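PDB 7D3U: monovalent Na+/H+ antiporter subunit A from Dietzia sp. DQ12-45-1b, which belongs to the membrane-embedded Mrp complex, a sodium/proton pump, and probably contributes antiporter activity to it. Local coordinates for residues G301-T306 with E385-S390; G644-A649 with N815-G820; L670-H675 with P767-P772. All blocks are in the same frame, centred on the assembly; numbering follows the deposited sequence.

Contact 1: G301-T306 with E385-S390; sequences GFLVAT and EWMFKS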
ATOM      1  N   GLY B 301      -6.662  26.770 -40.543  1.00 77.45           N
ATOM      2  CA  GLY B 301      -7.987  27.287 -40.244  1.00 77.45           C
ATOM      3  C   GLY B 301      -8.849  27.423 -41.482  1.00 77.45           C
ATOM      4  O   GLY B 301     -10.021  27.035 -41.480  1.00 77.45           O
ATOM      5  N   PHE B 302      -8.285  27.989 -42.550  1.00 79.22           N
ATOM      6  CA  PHE B 302      -8.952  27.985 -43.848  1.00 79.22           C
ATOM      7  C   PHE B 302      -9.408  26.582 -44.218  1.00 79.22           C
ATOM      8  O   PHE B 302     -10.552  26.371 -44.644  1.00 79.22           O
ATOM      9  CB  PHE B 302      -8.003  28.520 -44.919  1.00 79.22           C
ATOM     10  CG  PHE B 302      -8.229  29.952 -45.275  1.00 79.22           C
ATOM     11  CD1 PHE B 302      -9.506  30.470 -45.349  1.00 79.22           C
ATOM     12  CD2 PHE B 302      -7.157  30.780 -45.552  1.00 79.22           C
ATOM     13  CE1 PHE B 302      -9.710  31.789 -45.685  1.00 79.22           C
ATOM     14  CE2 PHE B 302      -7.354  32.099 -45.887  1.00 79.22           C
ATOM     15  CZ  PHE B 302      -8.631  32.603 -45.957  1.00 79.22           C
ATOM     16  N   LEU B 303      -8.513  25.608 -44.057  1.00 76.81           N
ATOM     17  CA  LEU B 303      -8.811  24.241 -44.470  1.00 76.81           C
ATOM     18  C   LEU B 303      -9.944  23.640 -43.649  1.00 76.81           C
ATOM     19  O   LEU B 303     -10.865  23.030 -44.204  1.00 76.81           O
ATOM     20  CB  LEU B 303      -7.554  23.385 -44.362  1.00 76.81           C
ATOM     21  CG  LEU B 303      -6.700  23.476 -45.619  1.00 76.81           C
ATOM     22  CD1 LEU B 303      -5.326  22.885 -45.402  1.00 76.81           C
ATOM     23  CD2 LEU B 303      -7.419  22.774 -46.737  1.00 76.81           C
ATOM     24  N   VAL B 304      -9.903  23.797 -42.327  1.00 76.04           N
ATOM     25  CA  VAL B 304     -10.938  23.185 -41.503  1.00 76.04           C
ATOM     26  C   VAL B 304     -12.264  23.905 -41.705  1.00 76.04           C
ATOM     27  O   VAL B 304     -13.333  23.300 -41.586  1.00 76.04           O
ATOM     28  CB  VAL B 304     -10.528  23.160 -40.020  1.00 76.04           C
ATOM     29  CG1 VAL B 304      -9.411  22.156 -39.793  1.00 76.04           C
ATOM     30  CG2 VAL B 304     -10.150  24.527 -39.542  1.00 76.04           C
ATOM     31  N   ALA B 305     -12.224  25.194 -42.046  1.00 75.83           N
ATOM     32  CA  ALA B 305     -13.463  25.901 -42.351  1.00 75.83           C
ATOM     33  C   ALA B 305     -14.093  25.370 -43.632  1.00 75.83           C
ATOM     34  O   ALA B 305     -15.286  25.031 -43.657  1.00 75.83           O
ATOM     35  CB  ALA B 305     -13.199  27.401 -42.458  1.00 75.83           C
ATOM     36  N   THR B 306     -13.308  25.278 -44.708  1.00 76.60           N
ATOM     37  CA  THR B 306     -13.880  24.762 -45.947  1.00 76.60           C
ATOM     38  C   THR B 306     -14.192  23.276 -45.855  1.00 76.60           C
ATOM     39  O   THR B 306     -14.906  22.755 -46.715  1.00 76.60           O
ATOM     40  CB  THR B 306     -12.960  25.008 -47.139  1.00 76.60           C
ATOM     41  OG1 THR B 306     -13.483  24.319 -48.280  1.00 76.60           O
ATOM     42  CG2 THR B 306     -11.583  24.473 -46.865  1.00 76.60           C
ATOM     43  N   GLU B 385      -9.312  30.032 -54.876  1.00 90.29           N
ATOM     44  CA  GLU B 385     -10.579  30.338 -55.525  1.00 90.29           C
ATOM     45  C   GLU B 385     -11.536  29.158 -55.449  1.00 90.29           C
ATOM     46  O   GLU B 385     -12.752  29.356 -55.388  1.00 90.29           O
ATOM     47  CB  GLU B 385     -10.353  30.776 -56.974  1.00 90.29           C
ATOM     48  CG  GLU B 385      -9.981  29.669 -57.937  1.00 90.29           C
ATOM     49  CD  GLU B 385     -10.112  30.099 -59.387  1.00 90.29           C
ATOM     50  OE1 GLU B 385      -9.833  29.275 -60.282  1.00 90.29           O
ATOM     51  OE2 GLU B 385     -10.492  31.262 -59.631  1.00 90.29           O
ATOM     52  N   TRP B 386     -11.013  27.930 -55.409  1.00 88.90           N
ATOM     53  CA  TRP B 386     -11.871  26.779 -55.153  1.00 88.90           C
ATOM     54  C   TRP B 386     -12.444  26.826 -53.744  1.00 88.90           C
ATOM     55  O   TRP B 386     -13.625  26.530 -53.535  1.00 88.90           O
ATOM     56  CB  TRP B 386     -11.091  25.486 -55.372  1.00 88.90           C
ATOM     57  CG  TRP B 386     -11.467  24.782 -56.625  1.00 88.90           C
ATOM     58  CD1 TRP B 386     -10.883  24.915 -57.846  1.00 88.90           C
ATOM     59  CD2 TRP B 386     -12.523  23.832 -56.785  1.00 88.90           C
ATOM     60  NE1 TRP B 386     -11.509  24.106 -58.761  1.00 88.90           N
ATOM     61  CE2 TRP B 386     -12.520  23.428 -58.132  1.00 88.90           C
ATOM     62  CE3 TRP B 386     -13.470  23.283 -55.919  1.00 88.90           C
ATOM     63  CZ2 TRP B 386     -13.427  22.502 -58.634  1.00 88.90           C
ATOM     64  CZ3 TRP B 386     -14.369  22.364 -56.418  1.00 88.90           C
ATOM     65  CH2 TRP B 386     -14.341  21.981 -57.763  1.00 88.90           C
ATOM     66  N   MET B 387     -11.620  27.200 -52.764  1.00 87.21           N
ATOM     67  CA  MET B 387     -12.111  27.348 -51.399  1.00 87.21           C
ATOM     68  C   MET B 387     -13.191  28.417 -51.315  1.00 87.21           C
ATOM     69  O   MET B 387     -14.190  28.248 -50.607  1.00 87.21           O
ATOM     70  CB  MET B 387     -10.953  27.689 -50.465  1.00 87.21           C
ATOM     71  CG  MET B 387     -11.354  27.850 -49.020  1.00 87.21           C
ATOM     72  SD  MET B 387      -9.922  27.724 -47.942  1.00 87.21           S
ATOM     73  CE  MET B 387      -9.091  26.329 -48.689  1.00 87.21           C
ATOM     74  N   PHE B 388     -13.006  29.526 -52.028  1.00 88.10           N
ATOM     75  CA  PHE B 388     -14.015  30.581 -52.027  1.00 88.10           C
ATOM     76  C   PHE B 388     -15.298  30.119 -52.704  1.00 88.10           C
ATOM     77  O   PHE B 388     -16.398  30.400 -52.215  1.00 88.10           O
ATOM     78  CB  PHE B 388     -13.466  31.830 -52.710  1.00 88.10           C
ATOM     79  CG  PHE B 388     -12.356  32.492 -51.953  1.00 88.10           C
ATOM     80  CD1 PHE B 388     -12.350  32.495 -50.571  1.00 88.10           C
ATOM     81  CD2 PHE B 388     -11.317  33.113 -52.623  1.00 88.10           C
ATOM     82  CE1 PHE B 388     -11.331  33.102 -49.871  1.00 88.10           C
ATOM     83  CE2 PHE B 388     -10.295  33.722 -51.927  1.00 88.10           C
ATOM     84  CZ  PHE B 388     -10.302  33.716 -50.550  1.00 88.10           C
ATOM     85  N   LYS B 389     -15.180  29.417 -53.833  1.00 88.98           N
ATOM     86  CA  LYS B 389     -16.352  28.853 -54.492  1.00 88.98           C
ATOM     87  C   LYS B 389     -17.084  27.875 -53.584  1.00 88.98           C
ATOM     88  O   LYS B 389     -18.317  27.788 -53.625  1.00 88.98           O
ATOM     89  CB  LYS B 389     -15.927  28.172 -55.794  1.00 88.98           C
ATOM     90  CG  LYS B 389     -16.776  26.995 -56.232  1.00 88.98           C
ATOM     91  CD  LYS B 389     -16.234  26.401 -57.521  1.00 88.98           C
ATOM     92  CE  LYS B 389     -16.855  25.050 -57.820  1.00 88.98           C
ATOM     93  NZ  LYS B 389     -18.339  25.120 -57.850  1.00 88.98           N
ATOM     94  N   SER B 390     -16.346  27.145 -52.749  1.00 87.58           N
ATOM     95  CA  SER B 390     -16.974  26.204 -51.829  1.00 87.58           C
ATOM     96  C   SER B 390     -17.690  26.927 -50.696  1.00 87.58           C
ATOM     97  O   SER B 390     -18.842  26.614 -50.377  1.00 87.58           O
ATOM     98  CB  SER B 390     -15.925  25.246 -51.272  1.00 87.58           C
ATOM     99  OG  SER B 390     -16.514  24.355 -50.343  1.00 87.58           O
TER
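Met387 reaches across from helix 379-391 and lays its sulfur against Phe302 of helix 288-308. The nearest side-chain atom to SD is the CB of Phe302, at 3.7 Å, while the centroid of the Phe302 ring lies 4.5 Å from Met387 SD. The sulfur stands 44° off the ring normal, an oblique Met-aromatic contact. Just past the sulfur the thioether turns: Met387 CE meets Thr306 CG2 at 3.6 Å, and Thr306 CB lies 3.8 Å from Met387 CG. Thr306 thus lies across the thioether at about a right angle, its CB and methyl branch rather than its hydroxyl doing the touching. The thioether reaches this far because CG is anti to the backbone N (chi1 -179°) and the chain stays extended until it bends at chi3. One turn after Met387, Ser390 brings OG to 3.7 Å from Thr306 OG1, without a hydrogen bond. The axes of the two short helical segments remain 10.5 Å apart and cross at 37°, a spacing bridged mainly by Met387. Both segments belong to the transmembrane core shared with complex I antiporter-like subunits; the break between helices 362-373 and 379-391 is consistent with one of the discontinuous helices of that fold. A glycine in place of Met387 would probably leave the Phe302 ring and the Thr306 methyl without this partner and open a gap between the helices. Around this first shell, His321 of helix 312-341 touches both Met387 and Leu303, whose CD2 sits at the margin of the contact. On another flank, Ala408 and Ala411 of helix 402-423 pack against Phe302, and Ala408 and Ala412 against Phe388.

Contact 2: G644-A649 with N815-G820; sequences GAVDVA and NAPGGG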
ATOM      1  N   GLY B 644     -16.461 -21.154  27.600  1.00 75.76           N
ATOM      2  CA  GLY B 644     -16.098 -22.529  27.339  1.00 75.76           C
ATOM      3  C   GLY B 644     -14.891 -22.717  26.451  1.00 75.76           C
ATOM      4  O   GLY B 644     -14.785 -23.747  25.778  1.00 75.76           O
ATOM      5  N   ALA B 645     -13.976 -21.756  26.425  1.00 75.76           N
ATOM      6  CA  ALA B 645     -12.738 -21.857  25.659  1.00 75.76           C
ATOM      7  C   ALA B 645     -11.587 -21.912  26.655  1.00 75.76           C
ATOM      8  O   ALA B 645     -11.134 -20.875  27.148  1.00 75.76           O
ATOM      9  CB  ALA B 645     -12.592 -20.685  24.694  1.00 75.76           C
ATOM     10  N   VAL B 646     -11.115 -23.121  26.951  1.00 77.97           N
ATOM     11  CA  VAL B 646     -10.069 -23.286  27.954  1.00 77.97           C
ATOM     12  C   VAL B 646      -8.695 -23.020  27.355  1.00 77.97           C
ATOM     13  O   VAL B 646      -7.873 -22.309  27.945  1.00 77.97           O
ATOM     14  CB  VAL B 646     -10.152 -24.686  28.585  1.00 77.97           C
ATOM     15  CG1 VAL B 646      -9.190 -24.792  29.749  1.00 77.97           C
ATOM     16  CG2 VAL B 646     -11.571 -24.971  29.037  1.00 77.97           C
ATOM     17  N   ASP B 647      -8.419 -23.595  26.181  1.00 79.77           N
ATOM     18  CA  ASP B 647      -7.132 -23.363  25.531  1.00 79.77           C
ATOM     19  C   ASP B 647      -6.959 -21.893  25.171  1.00 79.77           C
ATOM     20  O   ASP B 647      -5.867 -21.327  25.325  1.00 79.77           O
ATOM     21  CB  ASP B 647      -7.017 -24.242  24.285  1.00 79.77           C
ATOM     22  CG  ASP B 647      -5.586 -24.395  23.805  1.00 79.77           C
ATOM     23  OD1 ASP B 647      -4.694 -23.715  24.352  1.00 79.77           O
ATOM     24  OD2 ASP B 647      -5.352 -25.199  22.879  1.00 79.77           O
ATOM     25  N   VAL B 648      -8.033 -21.253  24.710  1.00 75.55           N
ATOM     26  CA  VAL B 648      -7.962 -19.836  24.377  1.00 75.55           C
ATOM     27  C   VAL B 648      -7.750 -19.002  25.632  1.00 75.55           C
ATOM     28  O   VAL B 648      -7.028 -18.003  25.609  1.00 75.55           O
ATOM     29  CB  VAL B 648      -9.225 -19.404  23.614  1.00 75.55           C
ATOM     30  CG1 VAL B 648      -9.119 -17.951  23.196  1.00 75.55           C
ATOM     31  CG2 VAL B 648      -9.438 -20.297  22.406  1.00 75.55           C
ATOM     32  N   ALA B 649      -8.358 -19.402  26.751  1.00 74.07           N
ATOM     33  CA  ALA B 649      -8.133 -18.685  28.004  1.00 74.07           C
ATOM     34  C   ALA B 649      -6.684 -18.812  28.456  1.00 74.07           C
ATOM     35  O   ALA B 649      -6.076 -17.835  28.907  1.00 74.07           O
ATOM     36  CB  ALA B 649      -9.079 -19.200  29.085  1.00 74.07           C
ATOM     37  N   ASN B 815      -5.180 -34.042  24.046  1.00 80.60           N
ATOM     38  CA  ASN B 815      -6.344 -34.478  24.808  1.00 80.60           C
ATOM     39  C   ASN B 815      -6.583 -33.597  26.029  1.00 80.60           C
ATOM     40  O   ASN B 815      -7.284 -34.011  26.957  1.00 80.60           O
ATOM     41  CB  ASN B 815      -6.196 -35.940  25.235  1.00 80.60           C
ATOM     42  CG  ASN B 815      -5.895 -36.860  24.071  1.00 80.60           C
ATOM     43  OD1 ASN B 815      -4.832 -36.775  23.457  1.00 80.60           O
ATOM     44  ND2 ASN B 815      -6.831 -37.748  23.761  1.00 80.60           N
ATOM     45  N   ALA B 816      -6.022 -32.393  26.045  1.00 81.43           N
ATOM     46  CA  ALA B 816      -6.099 -31.511  27.198  1.00 81.43           C
ATOM     47  C   ALA B 816      -5.745 -30.103  26.743  1.00 81.43           C
ATOM     48  O   ALA B 816      -5.100 -29.931  25.703  1.00 81.43           O
ATOM     49  CB  ALA B 816      -5.155 -31.979  28.315  1.00 81.43           C
ATOM     50  N   PRO B 817      -6.159 -29.079  27.488  1.00 80.10           N
ATOM     51  CA  PRO B 817      -5.927 -27.702  27.036  1.00 80.10           C
ATOM     52  C   PRO B 817      -4.446 -27.364  26.936  1.00 80.10           C
ATOM     53  O   PRO B 817      -3.668 -27.612  27.859  1.00 80.10           O
ATOM     54  CB  PRO B 817      -6.625 -26.857  28.108  1.00 80.10           C
ATOM     55  CG  PRO B 817      -6.796 -27.768  29.274  1.00 80.10           C
ATOM     56  CD  PRO B 817      -7.011 -29.116  28.686  1.00 80.10           C
ATOM     57  N   GLY B 818      -4.065 -26.798  25.793  1.00 81.73           N
ATOM     58  CA  GLY B 818      -2.743 -26.237  25.592  1.00 81.73           C
ATOM     59  C   GLY B 818      -1.806 -27.149  24.833  1.00 81.73           C
ATOM     60  O   GLY B 818      -1.219 -28.053  25.430  1.00 81.73           O
ATOM     61  N   GLY B 819      -1.649 -26.937  23.526  1.00 84.28           N
ATOM     62  CA  GLY B 819      -0.806 -27.837  22.763  1.00 84.28           C
ATOM     63  C   GLY B 819       0.630 -27.417  22.521  1.00 84.28           C
ATOM     64  O   GLY B 819       1.550 -28.103  22.972  1.00 84.28           O
ATOM     65  N   GLY B 820       0.849 -26.304  21.824  1.00 81.28           N
ATOM     66  CA  GLY B 820       2.205 -25.819  21.660  1.00 81.28           C
ATOM     67  C   GLY B 820       2.390 -24.339  21.911  1.00 81.28           C
ATOM     68  O   GLY B 820       3.469 -23.900  22.322  1.00 81.28           O
TER
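The backbones draw closest at Asp647 and Pro817, whose CA atoms are 4.7 Å apart. Segment 644-649 makes a tight change of direction: Gly644, with positive phi, ends the preceding helix in a Schellman motif, and Ala645 is the N-cap of helix 646-667. Segment 815-820 is an irregular linker between helices 789-812 and 821-837, closing with Gly820 at the N-cap of the latter. With phi 100° and psi 98°, a side chain at Gly818 would collide with the carbonyl O of Pro817. The contact thus joins the start of a helix in the region related to MbhD to a helix-connecting loop in the MnhB-related region. Two side chains of the first helical turn carry it. Val646 places CG1 on the proline ring, 3.7 Å from Pro817 CB and 3.8 Å from Pro817 CG, an apolar touch. Beside it, Asp647 extends its carboxylate along the glycine backbone, with OD1 3.4 Å from Gly818 CA; having CG anti to the backbone N (chi1 -162°) aims the group at the linker. Phe57 of subunit F packs on Val646, Leu73 of subunit C on Asp647, so both neighbouring chains help to bury this junction. Asp647 OD1 also lies 3.5 Å from Gly818 N, but the angle is too poor for a hydrogen bond. Between the two segments, then, the contact rests on van der Waals packing. The buried carboxylate makes a weak bond to Asn822 ND2 in helix 821-837, and is probably sensitive to its surroundings.

Contact 3: L670-H675 with P767-P772; sequences LPRAFH and PRRDVP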
ATOM      1  N   LEU B 670      10.581   5.412  28.478  1.00 73.15           N
ATOM      2  CA  LEU B 670       9.725   6.541  28.162  1.00 73.15           C
ATOM      3  C   LEU B 670       9.336   7.291  29.428  1.00 73.15           C
ATOM      4  O   LEU B 670       9.475   6.769  30.537  1.00 73.15           O
ATOM      5  CB  LEU B 670       8.471   6.052  27.431  1.00 73.15           C
ATOM      6  CG  LEU B 670       8.739   5.307  26.125  1.00 73.15           C
ATOM      7  CD1 LEU B 670       7.493   4.594  25.657  1.00 73.15           C
ATOM      8  CD2 LEU B 670       9.235   6.264  25.062  1.00 73.15           C
ATOM      9  N   PRO B 671       8.853   8.529  29.304  1.00 77.25           N
ATOM     10  CA  PRO B 671       8.477   9.298  30.496  1.00 77.25           C
ATOM     11  C   PRO B 671       7.356   8.629  31.276  1.00 77.25           C
ATOM     12  O   PRO B 671       6.753   7.642  30.854  1.00 77.25           O
ATOM     13  CB  PRO B 671       8.035  10.651  29.927  1.00 77.25           C
ATOM     14  CG  PRO B 671       7.772  10.396  28.480  1.00 77.25           C
ATOM     15  CD  PRO B 671       8.758   9.351  28.087  1.00 77.25           C
ATOM     16  N   ARG B 672       7.072   9.202  32.447  1.00 83.58           N
ATOM     17  CA  ARG B 672       6.150   8.572  33.384  1.00 83.58           C
ATOM     18  C   ARG B 672       4.693   8.845  33.045  1.00 83.58           C
ATOM     19  O   ARG B 672       3.828   8.018  33.350  1.00 83.58           O
ATOM     20  CB  ARG B 672       6.444   9.049  34.805  1.00 83.58           C
ATOM     21  CG  ARG B 672       7.808   8.638  35.323  1.00 83.58           C
ATOM     22  CD  ARG B 672       7.763   8.340  36.809  1.00 83.58           C
ATOM     23  NE  ARG B 672       8.774   7.363  37.197  1.00 83.58           N
ATOM     24  CZ  ARG B 672       8.838   6.791  38.394  1.00 83.58           C
ATOM     25  NH1 ARG B 672       7.946   7.098  39.326  1.00 83.58           N
ATOM     26  NH2 ARG B 672       9.795   5.912  38.660  1.00 83.58           N
ATOM     27  N   ALA B 673       4.397   9.982  32.426  1.00 79.73           N
ATOM     28  CA  ALA B 673       3.029  10.385  32.148  1.00 79.73           C
ATOM     29  C   ALA B 673       2.810  10.493  30.648  1.00 79.73           C
ATOM     30  O   ALA B 673       3.714  10.889  29.907  1.00 79.73           O
ATOM     31  CB  ALA B 673       2.697  11.721  32.818  1.00 79.73           C
ATOM     32  N   PHE B 674       1.609  10.130  30.208  1.00 76.60           N
ATOM     33  CA  PHE B 674       1.251  10.290  28.810  1.00 76.60           C
ATOM     34  C   PHE B 674       1.305  11.760  28.416  1.00 76.60           C
ATOM     35  O   PHE B 674       1.246  12.661  29.257  1.00 76.60           O
ATOM     36  CB  PHE B 674      -0.146   9.736  28.545  1.00 76.60           C
ATOM     37  CG  PHE B 674      -0.231   8.243  28.628  1.00 76.60           C
ATOM     38  CD1 PHE B 674       0.803   7.452  28.170  1.00 76.60           C
ATOM     39  CD2 PHE B 674      -1.346   7.632  29.165  1.00 76.60           C
ATOM     40  CE1 PHE B 674       0.723   6.079  28.244  1.00 76.60           C
ATOM     41  CE2 PHE B 674      -1.429   6.262  29.241  1.00 76.60           C
ATOM     42  CZ  PHE B 674      -0.393   5.486  28.781  1.00 76.60           C
ATOM     43  N   HIS B 675       1.416  11.999  27.116  1.00 81.70           N
ATOM     44  CA  HIS B 675       1.447  13.366  26.619  1.00 81.70           C
ATOM     45  C   HIS B 675       0.077  14.008  26.783  1.00 81.70           C
ATOM     46  O   HIS B 675      -0.948  13.403  26.456  1.00 81.70           O
ATOM     47  CB  HIS B 675       1.875  13.386  25.155  1.00 81.70           C
ATOM     48  CG  HIS B 675       3.273  12.909  24.924  1.00 81.70           C
ATOM     49  ND1 HIS B 675       3.612  11.574  24.911  1.00 81.70           N
ATOM     50  CD2 HIS B 675       4.420  13.591  24.694  1.00 81.70           C
ATOM     51  CE1 HIS B 675       4.908  11.453  24.685  1.00 81.70           C
ATOM     52  NE2 HIS B 675       5.422  12.662  24.550  1.00 81.70           N
ATOM     53  N   PRO B 767      17.692   4.996  25.666  1.00 78.64           N
ATOM     54  CA  PRO B 767      18.281   4.466  26.896  1.00 78.64           C
ATOM     55  C   PRO B 767      17.271   4.503  28.027  1.00 78.64           C
ATOM     56  O   PRO B 767      16.339   5.311  28.029  1.00 78.64           O
ATOM     57  CB  PRO B 767      19.459   5.412  27.168  1.00 78.64           C
ATOM     58  CG  PRO B 767      19.630   6.215  25.908  1.00 78.64           C
ATOM     59  CD  PRO B 767      18.281   6.287  25.286  1.00 78.64           C
ATOM     60  N   ARG B 768      17.455   3.603  28.988  1.00 82.74           N
ATOM     61  CA  ARG B 768      16.557   3.547  30.134  1.00 82.74           C
ATOM     62  C   ARG B 768      16.560   4.886  30.854  1.00 82.74           C
ATOM     63  O   ARG B 768      17.620   5.396  31.230  1.00 82.74           O
ATOM     64  CB  ARG B 768      16.972   2.420  31.077  1.00 82.74           C
ATOM     65  CG  ARG B 768      16.445   2.574  32.487  1.00 82.74           C
ATOM     66  CD  ARG B 768      16.681   1.319  33.304  1.00 82.74           C
ATOM     67  NE  ARG B 768      17.881   0.604  32.882  1.00 82.74           N
ATOM     68  CZ  ARG B 768      17.902  -0.681  32.547  1.00 82.74           C
ATOM     69  NH1 ARG B 768      16.787  -1.395  32.584  1.00 82.74           N
ATOM     70  NH2 ARG B 768      19.038  -1.253  32.177  1.00 82.74           N
ATOM     71  N   ARG B 769      15.371   5.462  31.024  1.00 85.73           N
ATOM     72  CA  ARG B 769      15.255   6.821  31.534  1.00 85.73           C
ATOM     73  C   ARG B 769      15.887   6.941  32.915  1.00 85.73           C
ATOM     74  O   ARG B 769      15.660   6.109  33.798  1.00 85.73           O
ATOM     75  CB  ARG B 769      13.785   7.237  31.574  1.00 85.73           C
ATOM     76  CG  ARG B 769      13.413   8.164  32.711  1.00 85.73           C
ATOM     77  CD  ARG B 769      11.909   8.349  32.787  1.00 85.73           C
ATOM     78  NE  ARG B 769      11.208   7.074  32.894  1.00 85.73           N
ATOM     79  CZ  ARG B 769      10.779   6.551  34.036  1.00 85.73           C
ATOM     80  NH1 ARG B 769      10.149   5.384  34.041  1.00 85.73           N
ATOM     81  NH2 ARG B 769      10.984   7.193  35.177  1.00 85.73           N
ATOM     82  N   ASP B 770      16.693   7.985  33.093  1.00 93.21           N
ATOM     83  CA  ASP B 770      17.470   8.187  34.315  1.00 93.21           C
ATOM     84  C   ASP B 770      16.541   8.684  35.414  1.00 93.21           C
ATOM     85  O   ASP B 770      16.350   9.886  35.603  1.00 93.21           O
ATOM     86  CB  ASP B 770      18.605   9.170  34.070  1.00 93.21           C
ATOM     87  CG  ASP B 770      19.702   8.588  33.204  1.00 93.21           C
ATOM     88  OD1 ASP B 770      19.726   7.352  33.030  1.00 93.21           O
ATOM     89  OD2 ASP B 770      20.537   9.365  32.694  1.00 93.21           O
ATOM     90  N   VAL B 771      15.958   7.749  36.151  1.00 97.61           N
ATOM     91  CA  VAL B 771      15.109   8.138  37.282  1.00 97.61           C
ATOM     92  C   VAL B 771      15.994   8.581  38.445  1.00 97.61           C
ATOM     93  O   VAL B 771      16.987   7.902  38.764  1.00 97.61           O
ATOM     94  CB  VAL B 771      14.178   6.981  37.677  1.00 97.61           C
ATOM     95  CG1 VAL B 771      14.950   5.807  38.271  1.00 97.61           C
ATOM     96  CG2 VAL B 771      13.116   7.468  38.654  1.00 97.61           C
ATOM     97  N   PRO B 772      15.723   9.728  39.061  1.00102.93           N
ATOM     98  CA  PRO B 772      16.532  10.164  40.207  1.00102.93           C
ATOM     99  C   PRO B 772      16.132   9.473  41.502  1.00102.93           C
ATOM    100  O   PRO B 772      15.326  10.011  42.269  1.00102.93           O
ATOM    101  CB  PRO B 772      16.268  11.673  40.268  1.00102.93           C
ATOM    102  CG  PRO B 772      14.917  11.837  39.662  1.00102.93           C
ATOM    103  CD  PRO B 772      14.789  10.774  38.608  1.00102.93           C
TER
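Arg769 leaves its backbone in an extended course and then bends at chi3 (55°), which turns its guanidinium toward Leu670 and Arg672. Arg672 instead has CG anti to its own carbonyl carbon and kinks at chi2, running across Arg769 at about a right angle. Both sit in loops: 670-675 connects helices 646-667 and 682-701, whereas 767-772 follows helix 739-762 and contains an inverse gamma turn centred on Asp770. The contact thus ties a loop after helix 646-667, in the MbhD-related part, to one after helix 739-762, in the MbhE-related part. Its polar link is the hydrogen bond from Arg769 NE to Leu670 O, 2.9 Å long and rather bent, with an angle of 131° at the hydrogen. The donor stands above the carbonyl plane, and the oxygen is tilted out of the guanidinium plane too. Backbone bonding between Arg769 and Gln668 adds a second attachment close by. Over one face of the Arg769 guanidinium, toward its rim, lies the aliphatic CG of Arg672, 3.5 Å from Arg769 NH2. The two guanidinium planes are turned 78° against each other. The closeness modelled between Arg769 NH2 and Arg672 NE, two donors, is doubtful at this resolution and is not a bond. The polar end of Arg672 is anchored elsewhere: NH1 is hydrogen-bonded to Ser95 OG of subunit G, and NH2 makes a weak bond to Met80 O of subunit F. With Asp97 of subunit C packing on Leu670, four chains meet around these loops. Beyond the turn, the CG2 methyl of Val771 packs against the guanidinium of Arg672, 3.7 Å from Arg672 NH2.

Overall arrangement
From the N terminus, contact 1 comes first, closing a mostly helical loop between helices 288-308 and 379-391 within the antiporter-like transmembrane part. It is complete before contact 2 opens at 644-649, and the two lie on opposite sides of the chain's centre, about 91 Å apart between centres. Contact 2 spans a long excursion to 815-820, and contact 3, joining 670-675 to 767-772, falls wholly within that excursion; no pair of loops crosses. Contact 2 ties the start of helix 646-667 to the loop before helix 821-837, and contact 3 the loops that follow helices 646-667 and 739-762. Their centres are about 38 Å apart and their atoms do not touch.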